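PDB 6UZI: dihydrolipoyl dehydrogenase from Elizabethkingia anophelis NUHP1, which probably catalyses the NAD(+)-dependent oxidation of dihydrolipoyl groups carried on lysines of partner proteins, using one FAD per subunit. Local coordinates for residues I430-V435 with I449-P454; E41-L46 with C50-C55; A76-L81 with A397-D402; D215-G220 with E228-L233. One frame throughout, in Å; residues are numbered along the deposited sequence.

In the fold
Contact 2 comes first along the chain, beside FAD at the end of strand 37-41 in the first nucleotide-binding sheet. Contact 4 follows in the second parallel sheet, on the crossover between strands 207-211 and 239-241, and contact 1 comes last, in the dimerisation domain. Contact 3 spans most of this length, bringing residues 76-81 from the FAD-binding part against residues 397-402 of the dimerisation domain. The centres of contacts 1 and 2 lie about 34 Å apart, on opposite sides of the chain's centre. Contacts 3 and 4 touch through Asp402 and Thr232. Contact 3 is dimer-interface packing, whereas in contacts 1 and 2 His453 and Pro454 meet the other chain's flavin and disulfide, building active sites from both chains.

Contact 1: I430-V435 with I449-P454; sequences IAEAVV and ISHAHP. With ZN (zinc ion), chain F; FAD (flavin-adenine dinucleotide), chain M.
Glu432 reaches out from helix 426-438 to the ring of His451, whose NE2 donates a hydrogen bond to OE2 of Glu432 at 2.6 Å. NE2 meets the syn side of OE2, near the carboxylate plane, but OE2 lies tilted out of the ring plane; the two planes are turned 41° apart, and the bond is bent to 140° at the hydrogen. An extended glutamate, with CG opposite the backbone N (chi1 175°), carries the carboxylate across this span. The other ring nitrogen of His451, ND1, donates in the plane of the ring to O of Ile449 at 2.8 Å, although it stands above that carbonyl's own plane; these two bonds fix the rotation of the ring. Lys461 also donates to Ile449 O, and Thr457 packs on both Glu432 and His451. The Glu432-His451 pair joins helix 426-438 to the loop that carries His453, the predicted proton acceptor, two residues on. His453 binds zinc through ND1 at 2.2 Å, together with Glu458 of the same chain and Glu333 of the second subunit. The backbone O of His453 accepts from N3 of the second subunit's flavin at 3.0 Å, just before the cis peptide bond to Pro454. With a carboxylate and a carbonyl as its two acceptors, the His451 ring would donate from both nitrogens, which may favour the imidazolium form beside the buried Glu432.

Contact 2: E41-L46 with C50-C55; sequences EKYSTL and CLNVGC. With FAD (flavin-adenine dinucleotide), chain E.
The Tyr43 ring and the Asn52 amide run alongside each other antiparallel, planes 50° apart, and OD1 of Asn52 approaches CE1 of Tyr43 obliquely at 3.6 Å. At the edge of the tyrosine ring, in its plane, lies O of Thr45 from the same loop. The amide oxygen of Asn52 also takes a weak hydrogen bond from OG1 of Thr45 at 2.9 Å, while its ND2 donates to O of Gly48. The oxygen end of the amide thus ties the loop to the short helix, and ND2 stays with the helix's own first turn. Next to it, CD2 of Leu51 rests against O of Leu46 at 3.3 Å. At the start of the loop Glu41 binds FAD: its OE1 accepts from ribose O3B at 2.7 Å and its OE2 accepts from O2B. Tyr43 N donates to the anti lone pair of OE2, which helps fix the carboxylate at the ribose hydroxyls. At the far end, the redox-active disulfide joins SG of Cys50 to SG of Cys55, and SG of Cys55 sits over the flavin face, 3.5 Å from C10. Pro454 of the second subunit packs on Cys55. The whole contact links the end of strand 37-41, in the parallel FAD-binding sheet, to helix 48-52, with helix 89-113 covering Thr45, Leu46 and Leu51.

Contact 3: A76-L81 with A397-D402; sequences ATHGIL and ASMDTD. With EDO (1,2-ethanediol), chain J.
Met399 bridges from the end of helix 393-398 to Thr77 and His78. From CB the chain takes CG to the side of the backbone N (chi1 -57°) and runs on nearly extended to SD, which passes CG2 of Thr77 at 4.2 Å, the two side chains crossing at a slant. A bend at chi3 (-79°) then folds CE over one face of the His78 imidazole, where it lies nearest NE2 and CD2, 3.4 Å from the latter. Met399 SD stands above the same face, 5.0 Å from the centroid of the His78 ring, so the contact is a CH-pi approach with a long Met-aromatic component. His78 comes from the opposite direction, its ND1 hydrogen-bonded to Ser64 OG of the second subunit and its ring meeting that of His67 of the second subunit. On the histidine side, a type I beta turn from Ala76 to Gly79, closed by Gly79 N to Ala76 O at 3.0 Å, presents Thr77 and His78. On the methionine side, Met399, with positive phi, is the first residue past the helix, and Ser398 OG accepts from Asp400 N at 3.1 Å in an ST turn; Ser398 OG also bonds to Tyr456. A 1,2-ethanediol, probably from the crystallisation liquor, donates to Met399 O. With Arg95 of the second subunit packing on Thr77, His78 and Met399, the arrangement is part of the dimer interface of a pyridine nucleotide-disulfide oxidoreductase: the FAD-binding part and dimerisation domain of one chain meet against helices 55-73 and 89-113 of the other.

Contact 4: D215-G220 with E228-L233; sequences DKIIPG and ELQKTL
Leu229 takes the first side-chain contact on helix 223-236. Its CD2 lies 3.6 Å from CD1 of Ile218, the two side chains set roughly perpendicular, and its CG is 3.8 Å from CD1 of Ile217. Leu195 of helix 192-203 closes on both Leu229 and Ile218. At Gln230 the same Ile217 methyl presses on the backbone and base of the side chain, with CD1 3.7 Å from Gln230 CB. Ile217 gets there because CG1 lies between its backbone N and carbonyl carbon (chi1 65°), aiming CD1 at the helix. The contact lies within a Rossmann-type beta-alpha-beta crossover, between its loop and its helix; helix 223-236 joins the neighbouring parallel strands 207-211 and 239-241 of the probable NAD(+)-binding domain. Beyond CB, the extended Gln230 chain brings OE1 2.8 Å from a water that donates to it and also accepts from Ile217 N at 2.9 Å, so the loop amide is joined to the helix through that water. Thr232 turns to another part of the fold, its OG1 bonded to Asp402. Leu233, one turn on from Leu229, touches the tip of Ile217 more loosely, CD1 to CD1 at 4.4 Å, and packs with Phe240 of strand 239-241.

Contact 1: I430-V435 with I449-P454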
# COMPACT_ATOMS: atom_id res chain seq x y z
N ILE A 430 3.76 -5.52 2.27
CA ILE A 430 4.77 -6.41 2.81
C ILE A 430 5.49 -5.78 3.99
O ILE A 430 6.02 -6.50 4.85
CB ILE A 430 5.74 -6.82 1.69
CG1 ILE A 430 6.57 -8.03 2.11
CG2 ILE A 430 6.66 -5.67 1.30
CD1 ILE A 430 5.73 -9.23 2.41
N ALA A 431 5.51 -4.45 4.07
CA ALA A 431 6.21 -3.78 5.16
C ALA A 431 5.61 -4.15 6.52
O ALA A 431 6.34 -4.28 7.51
CB ALA A 431 6.22 -2.27 4.95
N GLU A 432 4.29 -4.32 6.58
CA GLU A 432 3.66 -4.74 7.83
C GLU A 432 4.22 -6.08 8.29
O GLU A 432 4.52 -6.26 9.47
CB GLU A 432 2.14 -4.83 7.66
CG GLU A 432 1.40 -5.38 8.86
CD GLU A 432 -0.10 -5.57 8.61
OE1 GLU A 432 -0.61 -5.09 7.58
OE2 GLU A 432 -0.76 -6.21 9.45
N ALA A 433 4.39 -7.02 7.36
CA ALA A 433 4.92 -8.33 7.73
C ALA A 433 6.38 -8.22 8.14
O ALA A 433 6.81 -8.92 9.07
CB ALA A 433 4.76 -9.31 6.57
N VAL A 434 7.15 -7.36 7.48
CA VAL A 434 8.55 -7.19 7.85
C VAL A 434 8.67 -6.71 9.28
O VAL A 434 9.41 -7.29 10.09
CB VAL A 434 9.26 -6.23 6.88
CG1 VAL A 434 10.72 -6.09 7.25
CG2 VAL A 434 9.16 -6.73 5.46
N VAL A 435 7.92 -5.66 9.63
CA VAL A 435 7.97 -5.14 11.00
C VAL A 435 7.44 -6.17 11.98
O VAL A 435 8.00 -6.37 13.06
CB VAL A 435 7.20 -3.81 11.10
CG1 VAL A 435 7.13 -3.35 12.54
CG2 VAL A 435 7.87 -2.76 10.24
N ILE A 449 -4.70 -7.00 16.06
CA ILE A 449 -4.37 -5.61 15.80
C ILE A 449 -5.38 -5.01 14.84
O ILE A 449 -5.81 -5.66 13.88
CB ILE A 449 -2.93 -5.50 15.25
CG1 ILE A 449 -1.92 -5.68 16.39
CG2 ILE A 449 -2.72 -4.21 14.49
CD1 ILE A 449 -0.50 -5.56 15.94
N SER A 450 -5.77 -3.76 15.09
CA SER A 450 -6.71 -3.07 14.21
C SER A 450 -6.11 -2.86 12.83
O SER A 450 -5.00 -2.33 12.70
CB SER A 450 -7.11 -1.72 14.80
OG SER A 450 -8.09 -1.12 13.98
N HIS A 451 -6.85 -3.27 11.81
CA HIS A 451 -6.52 -3.00 10.41
C HIS A 451 -7.62 -2.13 9.82
O HIS A 451 -8.80 -2.48 9.90
CB HIS A 451 -6.38 -4.29 9.59
CG HIS A 451 -5.18 -5.11 9.94
ND1 HIS A 451 -5.00 -5.69 11.18
CD2 HIS A 451 -4.10 -5.47 9.20
CE1 HIS A 451 -3.87 -6.37 11.19
NE2 HIS A 451 -3.30 -6.25 10.00
N ALA A 452 -7.23 -1.01 9.22
CA ALA A 452 -8.20 -0.08 8.66
C ALA A 452 -9.12 -0.78 7.68
O ALA A 452 -8.68 -1.59 6.86
CB ALA A 452 -7.47 1.08 7.97
N HIS A 453 -10.40 -0.44 7.75
CA HIS A 453 -11.43 -1.00 6.88
C HIS A 453 -12.05 0.12 6.05
O HIS A 453 -12.46 1.14 6.62
CB HIS A 453 -12.51 -1.71 7.70
CG HIS A 453 -13.62 -2.29 6.88
ND1 HIS A 453 -13.69 -3.63 6.57
CD2 HIS A 453 -14.72 -1.71 6.33
CE1 HIS A 453 -14.78 -3.85 5.85
NE2 HIS A 453 -15.42 -2.71 5.69
N PRO A 454 -12.16 -0.04 4.72
CA PRO A 454 -11.68 -1.18 3.93
C PRO A 454 -10.28 -0.96 3.33
O PRO A 454 -10.06 0.05 2.67
CB PRO A 454 -12.72 -1.28 2.83
CG PRO A 454 -13.15 0.15 2.61
CD PRO A 454 -13.04 0.84 3.93
ZN ZN F . -13.13 -5.47 7.72
PA FAD M . -24.02 0.67 11.17
O1A FAD M . -23.22 0.12 10.05
O2A FAD M . -24.06 2.20 11.15
O5B FAD M . -25.55 0.18 10.98
C5B FAD M . -26.06 -0.89 11.79
C4B FAD M . -27.40 -1.29 11.23
O4B FAD M . -28.36 -1.38 12.29
C3B FAD M . -28.01 -0.33 10.19
O3B FAD M . -28.05 -0.91 8.89
C2B FAD M . -29.43 -0.04 10.71
O2B FAD M . -30.42 -0.14 9.69
C1B FAD M . -29.63 -1.15 11.74
N9A FAD M . -30.56 -0.84 12.82
C8A FAD M . -30.53 0.25 13.64
N7A FAD M . -31.42 0.22 14.61
C5A FAD M . -32.08 -0.98 14.40
C6A FAD M . -33.12 -1.62 15.10
N6A FAD M . -33.71 -1.12 16.19
N1A FAD M . -33.54 -2.82 14.64
C2A FAD M . -32.95 -3.34 13.56
N3A FAD M . -31.96 -2.83 12.82
C4A FAD M . -31.57 -1.64 13.30
N1 FAD M . -15.80 4.15 8.19
C2 FAD M . -14.58 3.59 7.96
O2 FAD M . -14.00 2.95 8.85
N3 FAD M . -13.98 3.72 6.72
C4 FAD M . -14.51 4.38 5.63
O4 FAD M . -13.89 4.42 4.57
C4X FAD M . -15.81 4.97 5.88
N5 FAD M . -16.41 5.60 4.90
C5X FAD M . -17.67 6.11 5.14
C6 FAD M . -18.35 6.76 4.11
C7 FAD M . -19.64 7.25 4.28
C7M FAD M . -20.32 7.95 3.14
C8 FAD M . -20.27 7.09 5.52
C8M FAD M . -21.70 7.55 5.73
C9 FAD M . -19.60 6.47 6.57
C9A FAD M . -18.31 5.98 6.39
N10 FAD M . -17.62 5.32 7.41
C10 FAD M . -16.37 4.80 7.19
C1' FAD M . -18.30 5.02 8.67
C2' FAD M . -18.82 3.59 8.73
O2' FAD M . -19.94 3.42 7.86
C3' FAD M . -19.22 3.24 10.17
O3' FAD M . -18.16 3.63 11.04
C4' FAD M . -19.51 1.75 10.35
O4' FAD M . -20.55 1.40 9.43
C5' FAD M . -19.94 1.40 11.75
O5' FAD M . -21.12 0.58 11.60
P FAD M . -21.82 -0.11 12.87
O1P FAD M . -21.76 -1.58 12.98
O2P FAD M . -21.36 0.58 14.14
O3P FAD M . -23.30 0.37 12.56

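Contact 2: E41-L46 with C50-C55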
# COMPACT_ATOMS: atom_id res chain seq x y z
N GLU A 41 32.39 6.74 -10.03
CA GLU A 41 31.43 6.16 -10.96
C GLU A 41 31.93 6.29 -12.40
O GLU A 41 32.30 7.38 -12.83
CB GLU A 41 30.06 6.83 -10.84
CG GLU A 41 29.09 6.35 -11.91
CD GLU A 41 28.95 4.83 -11.95
OE1 GLU A 41 28.50 4.23 -10.95
OE2 GLU A 41 29.31 4.25 -12.99
N LYS A 42 31.91 5.17 -13.12
CA LYS A 42 32.33 5.13 -14.53
C LYS A 42 31.24 5.66 -15.46
O LYS A 42 31.56 6.18 -16.54
CB LYS A 42 32.69 3.70 -14.93
CG LYS A 42 31.60 2.70 -14.58
CD LYS A 42 31.66 1.46 -15.44
CE LYS A 42 32.93 0.70 -15.18
NZ LYS A 42 32.98 -0.56 -15.97
N TYR A 43 29.98 5.54 -15.07
CA TYR A 43 28.86 6.01 -15.87
C TYR A 43 28.84 7.54 -15.90
O TYR A 43 29.43 8.22 -15.05
CB TYR A 43 27.54 5.48 -15.32
CG TYR A 43 26.42 5.35 -16.32
CD1 TYR A 43 25.30 6.18 -16.24
CD2 TYR A 43 26.47 4.42 -17.35
CE1 TYR A 43 24.26 6.09 -17.15
CE2 TYR A 43 25.43 4.32 -18.27
CZ TYR A 43 24.32 5.16 -18.16
OH TYR A 43 23.29 5.07 -19.07
N SER A 44 28.14 8.08 -16.90
CA SER A 44 28.03 9.53 -17.03
C SER A 44 27.26 10.12 -15.86
O SER A 44 27.50 11.27 -15.47
CB SER A 44 27.36 9.90 -18.35
OG SER A 44 26.04 9.40 -18.40
N THR A 45 26.33 9.36 -15.29
CA THR A 45 25.53 9.83 -14.17
C THR A 45 25.60 8.83 -13.02
O THR A 45 25.97 7.67 -13.19
CB THR A 45 24.07 10.04 -14.59
OG1 THR A 45 23.53 8.81 -15.06
CG2 THR A 45 23.99 11.08 -15.70
N LEU A 46 25.21 9.29 -11.84
CA LEU A 46 25.20 8.48 -10.64
C LEU A 46 23.87 7.74 -10.53
O LEU A 46 22.87 8.13 -11.14
CB LEU A 46 25.44 9.35 -9.41
CG LEU A 46 26.69 10.24 -9.45
CD1 LEU A 46 26.86 11.02 -8.15
CD2 LEU A 46 27.94 9.42 -9.78
N CYS A 50 20.04 0.36 -10.74
CA CYS A 50 18.66 0.53 -10.31
C CYS A 50 18.03 1.78 -10.90
O CYS A 50 16.85 1.79 -11.27
CB CYS A 50 18.60 0.56 -8.79
SG CYS A 50 16.95 0.69 -8.05
N LEU A 51 18.81 2.86 -10.99
CA LEU A 51 18.29 4.13 -11.49
C LEU A 51 18.35 4.23 -13.01
O LEU A 51 17.37 4.64 -13.65
CB LEU A 51 19.06 5.28 -10.85
CG LEU A 51 18.87 6.63 -11.54
CD1 LEU A 51 17.40 7.00 -11.59
CD2 LEU A 51 19.66 7.70 -10.83
N ASN A 52 19.47 3.84 -13.61
CA ASN A 52 19.69 4.16 -15.01
C ASN A 52 19.13 3.10 -15.95
O ASN A 52 18.62 3.44 -17.03
CB ASN A 52 21.19 4.36 -15.25
CG ASN A 52 21.78 5.48 -14.40
OD1 ASN A 52 21.66 6.66 -14.74
ND2 ASN A 52 22.40 5.12 -13.28
N VAL A 53 19.19 1.83 -15.57
CA VAL A 53 18.74 0.73 -16.43
C VAL A 53 18.02 -0.33 -15.61
O VAL A 53 17.93 -1.49 -16.02
CB VAL A 53 19.92 0.11 -17.20
CG1 VAL A 53 20.47 1.07 -18.24
CG2 VAL A 53 21.03 -0.33 -16.24
N GLY A 54 17.50 0.05 -14.44
CA GLY A 54 16.91 -0.94 -13.56
C GLY A 54 15.54 -0.63 -12.99
O GLY A 54 14.55 -0.55 -13.73
N CYS A 55 15.47 -0.47 -11.66
CA CYS A 55 14.20 -0.38 -10.94
C CYS A 55 13.35 0.78 -11.45
O CYS A 55 12.20 0.59 -11.87
CB CYS A 55 14.43 -0.20 -9.44
SG CYS A 55 15.91 -0.93 -8.73
PA FAD E . 24.72 -1.39 -9.13
O1A FAD E . 23.41 -0.71 -9.04
O2A FAD E . 24.57 -2.63 -10.01
O5B FAD E . 25.75 -0.42 -9.88
C5B FAD E . 27.08 -0.33 -9.36
C4B FAD E . 27.79 0.77 -10.10
O4B FAD E . 29.21 0.53 -10.09
C3B FAD E . 27.40 0.96 -11.57
O3B FAD E . 26.81 2.24 -11.74
C2B FAD E . 28.74 0.88 -12.33
O2B FAD E . 28.83 1.84 -13.38
C1B FAD E . 29.75 1.15 -11.22
N9A FAD E . 31.07 0.58 -11.44
C8A FAD E . 31.38 -0.73 -11.67
N7A FAD E . 32.66 -0.97 -11.77
C5A FAD E . 33.25 0.27 -11.60
C6A FAD E . 34.59 0.70 -11.59
N6A FAD E . 35.63 -0.13 -11.72
N1A FAD E . 34.83 2.01 -11.40
C2A FAD E . 33.79 2.84 -11.23
N3A FAD E . 32.48 2.55 -11.22
C4A FAD E . 32.28 1.24 -11.40
N1 FAD E . 16.10 -4.47 -7.49
C2 FAD E . 15.13 -4.20 -6.58
O2 FAD E . 15.36 -4.23 -5.37
N3 FAD E . 13.85 -3.87 -7.01
C4 FAD E . 13.44 -3.78 -8.32
O4 FAD E . 12.28 -3.46 -8.59
C4X FAD E . 14.48 -4.06 -9.28
N5 FAD E . 14.19 -3.96 -10.55
C5X FAD E . 15.21 -4.17 -11.46
C6 FAD E . 14.94 -4.01 -12.81
C7 FAD E . 15.94 -4.15 -13.77
C7M FAD E . 15.61 -3.95 -15.22
C8 FAD E . 17.25 -4.45 -13.36
C8M FAD E . 18.38 -4.54 -14.36
C9 FAD E . 17.52 -4.63 -12.01
C9A FAD E . 16.52 -4.49 -11.06
N10 FAD E . 16.78 -4.61 -9.68
C10 FAD E . 15.78 -4.39 -8.77
C1' FAD E . 18.13 -4.93 -9.19
C2' FAD E . 18.89 -3.69 -8.75
O2' FAD E . 19.24 -2.87 -9.87
C3' FAD E . 20.14 -4.06 -7.95
O3' FAD E . 19.83 -5.08 -7.01
C4' FAD E . 20.74 -2.87 -7.20
O4' FAD E . 20.94 -1.81 -8.15
C5' FAD E . 22.03 -3.20 -6.48
O5' FAD E . 22.96 -2.18 -6.86
P FAD E . 24.47 -2.02 -6.27
O1P FAD E . 24.70 -0.80 -5.45
O2P FAD E . 25.00 -3.26 -5.59
O3P FAD E . 25.20 -1.89 -7.69

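Contact 3: A76-L81 with A397-D402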
# COMPACT_ATOMS: atom_id res chain seq x y z
N ALA A 76 -15.09 1.18 -19.65
CA ALA A 76 -16.53 1.09 -19.93
C ALA A 76 -17.30 0.64 -18.69
O ALA A 76 -18.34 1.22 -18.36
CB ALA A 76 -16.78 0.13 -21.09
N THR A 77 -16.79 -0.37 -17.99
CA THR A 77 -17.41 -0.81 -16.74
C THR A 77 -17.37 0.30 -15.70
O THR A 77 -18.33 0.49 -14.94
CB THR A 77 -16.71 -2.08 -16.23
OG1 THR A 77 -16.73 -3.09 -17.25
CG2 THR A 77 -17.40 -2.62 -14.99
N HIS A 78 -16.26 1.05 -15.66
CA HIS A 78 -16.13 2.16 -14.72
C HIS A 78 -17.02 3.34 -15.10
O HIS A 78 -17.08 4.30 -14.33
CB HIS A 78 -14.68 2.62 -14.63
CG HIS A 78 -13.88 1.90 -13.58
ND1 HIS A 78 -14.25 1.86 -12.26
CD2 HIS A 78 -12.71 1.21 -13.67
CE1 HIS A 78 -13.36 1.16 -11.57
NE2 HIS A 78 -12.42 0.77 -12.40
N GLY A 79 -17.68 3.30 -16.25
CA GLY A 79 -18.51 4.42 -16.65
C GLY A 79 -17.77 5.54 -17.33
O GLY A 79 -18.24 6.68 -17.32
N ILE A 80 -16.60 5.25 -17.91
CA ILE A 80 -15.80 6.23 -18.63
C ILE A 80 -15.90 5.92 -20.12
O ILE A 80 -15.50 4.83 -20.56
CB ILE A 80 -14.34 6.22 -18.17
CG1 ILE A 80 -14.27 6.56 -16.68
CG2 ILE A 80 -13.52 7.19 -19.00
CD1 ILE A 80 -12.90 6.35 -16.08
N LEU A 81 -16.40 6.88 -20.89
CA LEU A 81 -16.62 6.70 -22.32
C LEU A 81 -15.42 7.28 -23.06
O LEU A 81 -15.21 8.49 -23.06
CB LEU A 81 -17.92 7.37 -22.75
CG LEU A 81 -19.16 6.90 -21.97
CD1 LEU A 81 -20.37 7.78 -22.28
CD2 LEU A 81 -19.46 5.44 -22.25
N ALA A 397 -14.38 -3.13 -4.79
CA ALA A 397 -14.65 -1.76 -5.20
C ALA A 397 -13.69 -1.31 -6.29
O ALA A 397 -14.08 -0.52 -7.16
CB ALA A 397 -14.57 -0.82 -4.00
N SER A 398 -12.44 -1.78 -6.27
CA SER A 398 -11.43 -1.37 -7.24
C SER A 398 -11.29 -2.31 -8.42
O SER A 398 -10.64 -1.94 -9.41
CB SER A 398 -10.06 -1.23 -6.56
OG SER A 398 -9.48 -2.51 -6.34
N MET A 399 -11.86 -3.52 -8.34
CA MET A 399 -11.75 -4.60 -9.32
C MET A 399 -10.36 -5.23 -9.34
O MET A 399 -10.08 -6.05 -10.21
CB MET A 399 -12.14 -4.17 -10.73
CG MET A 399 -13.54 -3.61 -10.82
SD MET A 399 -14.17 -3.58 -12.51
CE MET A 399 -13.35 -2.13 -13.13
N ASP A 400 -9.50 -4.90 -8.37
CA ASP A 400 -8.19 -5.54 -8.25
C ASP A 400 -8.33 -6.70 -7.26
O ASP A 400 -7.95 -6.62 -6.09
CB ASP A 400 -7.13 -4.53 -7.82
CG ASP A 400 -6.94 -3.42 -8.85
OD1 ASP A 400 -6.98 -3.72 -10.06
OD2 ASP A 400 -6.76 -2.25 -8.46
N THR A 401 -8.87 -7.81 -7.76
CA THR A 401 -9.32 -8.92 -6.93
C THR A 401 -8.42 -10.14 -6.96
O THR A 401 -8.71 -11.12 -6.25
CB THR A 401 -10.74 -9.33 -7.34
OG1 THR A 401 -10.75 -9.61 -8.75
CG2 THR A 401 -11.70 -8.19 -7.06
N ASP A 402 -7.37 -10.15 -7.77
CA ASP A 402 -6.53 -11.34 -7.86
C ASP A 402 -5.61 -11.47 -6.66
O ASP A 402 -5.11 -10.48 -6.13
CB ASP A 402 -5.68 -11.32 -9.14
CG ASP A 402 -6.51 -11.55 -10.39
OD1 ASP A 402 -7.74 -11.74 -10.28
OD2 ASP A 402 -5.92 -11.54 -11.49
C1 EDO J . -7.72 -5.51 -13.23
O1 EDO J . -6.85 -5.57 -14.37
C2 EDO J . -8.45 -6.84 -12.98
O2 EDO J . -9.86 -6.73 -13.23

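Contact 4: D215-G220 with E228-L233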
# COMPACT_ATOMS: atom_id res chain seq x y z
N ASP A 215 11.07 -25.07 -13.89
CA ASP A 215 9.80 -25.79 -13.86
C ASP A 215 8.65 -24.97 -13.33
O ASP A 215 7.50 -25.43 -13.38
CB ASP A 215 9.93 -27.06 -13.03
CG ASP A 215 11.00 -27.99 -13.54
OD1 ASP A 215 11.11 -28.13 -14.78
OD2 ASP A 215 11.73 -28.58 -12.71
N LYS A 216 8.92 -23.77 -12.82
CA LYS A 216 7.91 -22.86 -12.31
C LYS A 216 8.54 -21.47 -12.34
O LYS A 216 9.76 -21.34 -12.25
CB LYS A 216 7.44 -23.25 -10.90
CG LYS A 216 8.56 -23.50 -9.92
CD LYS A 216 8.06 -24.05 -8.60
CE LYS A 216 9.19 -24.06 -7.56
NZ LYS A 216 8.77 -24.43 -6.17
N ILE A 217 7.70 -20.45 -12.44
CA ILE A 217 8.23 -19.09 -12.46
C ILE A 217 8.53 -18.62 -11.04
O ILE A 217 8.01 -19.14 -10.06
CB ILE A 217 7.26 -18.14 -13.19
CG1 ILE A 217 5.94 -18.00 -12.41
CG2 ILE A 217 6.99 -18.63 -14.61
CD1 ILE A 217 5.00 -16.97 -12.98
N ILE A 218 9.38 -17.59 -10.95
CA ILE A 218 9.94 -17.05 -9.70
C ILE A 218 10.19 -18.18 -8.70
O ILE A 218 9.57 -18.21 -7.62
CB ILE A 218 9.07 -15.92 -9.11
CG1 ILE A 218 7.60 -16.32 -8.98
CG2 ILE A 218 9.21 -14.67 -9.96
CD1 ILE A 218 6.80 -15.44 -8.06
N PRO A 219 11.06 -19.13 -9.02
CA PRO A 219 11.21 -20.33 -8.17
C PRO A 219 11.85 -20.07 -6.81
O PRO A 219 11.77 -20.95 -5.94
CB PRO A 219 12.09 -21.25 -9.02
CG PRO A 219 12.89 -20.31 -9.86
CD PRO A 219 11.97 -19.17 -10.18
N GLY A 220 12.47 -18.91 -6.58
CA GLY A 220 13.07 -18.66 -5.29
C GLY A 220 12.11 -18.18 -4.23
O GLY A 220 12.50 -18.02 -3.07
N GLU A 228 0.26 -18.85 -8.03
CA GLU A 228 -0.70 -17.77 -8.22
C GLU A 228 -0.23 -16.75 -9.27
O GLU A 228 -1.05 -16.20 -10.01
CB GLU A 228 -0.99 -17.08 -6.89
CG GLU A 228 -1.74 -17.98 -5.95
CD GLU A 228 -3.18 -18.18 -6.38
OE1 GLU A 228 -3.76 -17.23 -6.95
OE2 GLU A 228 -3.73 -19.28 -6.15
N LEU A 229 1.08 -16.48 -9.34
CA LEU A 229 1.55 -15.52 -10.33
C LEU A 229 1.37 -16.06 -11.74
O LEU A 229 0.88 -15.36 -12.63
CB LEU A 229 3.02 -15.16 -10.09
CG LEU A 229 3.58 -14.07 -11.02
CD1 LEU A 229 2.76 -12.79 -10.95
CD2 LEU A 229 5.04 -13.78 -10.71
N GLN A 230 1.73 -17.33 -11.97
CA GLN A 230 1.52 -17.90 -13.30
C GLN A 230 0.04 -17.94 -13.64
O GLN A 230 -0.34 -17.69 -14.79
CB GLN A 230 2.14 -19.29 -13.40
CG GLN A 230 2.18 -19.82 -14.83
CD GLN A 230 2.64 -21.27 -14.92
OE1 GLN A 230 3.22 -21.81 -13.97
NE2 GLN A 230 2.41 -21.89 -16.06
N LYS A 231 -0.81 -18.23 -12.65
CA LYS A 231 -2.25 -18.26 -12.87
C LYS A 231 -2.80 -16.91 -13.32
O LYS A 231 -3.61 -16.83 -14.25
CB LYS A 231 -2.95 -18.73 -11.59
CG LYS A 231 -4.46 -18.82 -11.68
CD LYS A 231 -5.03 -19.27 -10.34
CE LYS A 231 -6.41 -18.67 -10.12
NZ LYS A 231 -7.04 -19.07 -8.83
N THR A 232 -2.34 -15.82 -12.70
CA THR A 232 -2.89 -14.51 -13.04
C THR A 232 -2.27 -13.97 -14.31
O THR A 232 -2.94 -13.32 -15.12
CB THR A 232 -2.71 -13.52 -11.86
OG1 THR A 232 -3.24 -12.23 -12.21
CG2 THR A 232 -1.25 -13.35 -11.47
N LEU A 233 -0.98 -14.23 -14.53
CA LEU A 233 -0.34 -13.76 -15.75
C LEU A 233 -0.91 -14.47 -16.98
O LEU A 233 -1.10 -13.84 -18.03
CB LEU A 233 1.17 -13.95 -15.64
CG LEU A 233 1.88 -12.95 -14.71
CD1 LEU A 233 3.38 -13.21 -14.64
CD2 LEU A 233 1.61 -11.51 -15.13
O HOH W 1 4.97 -21.35 -11.80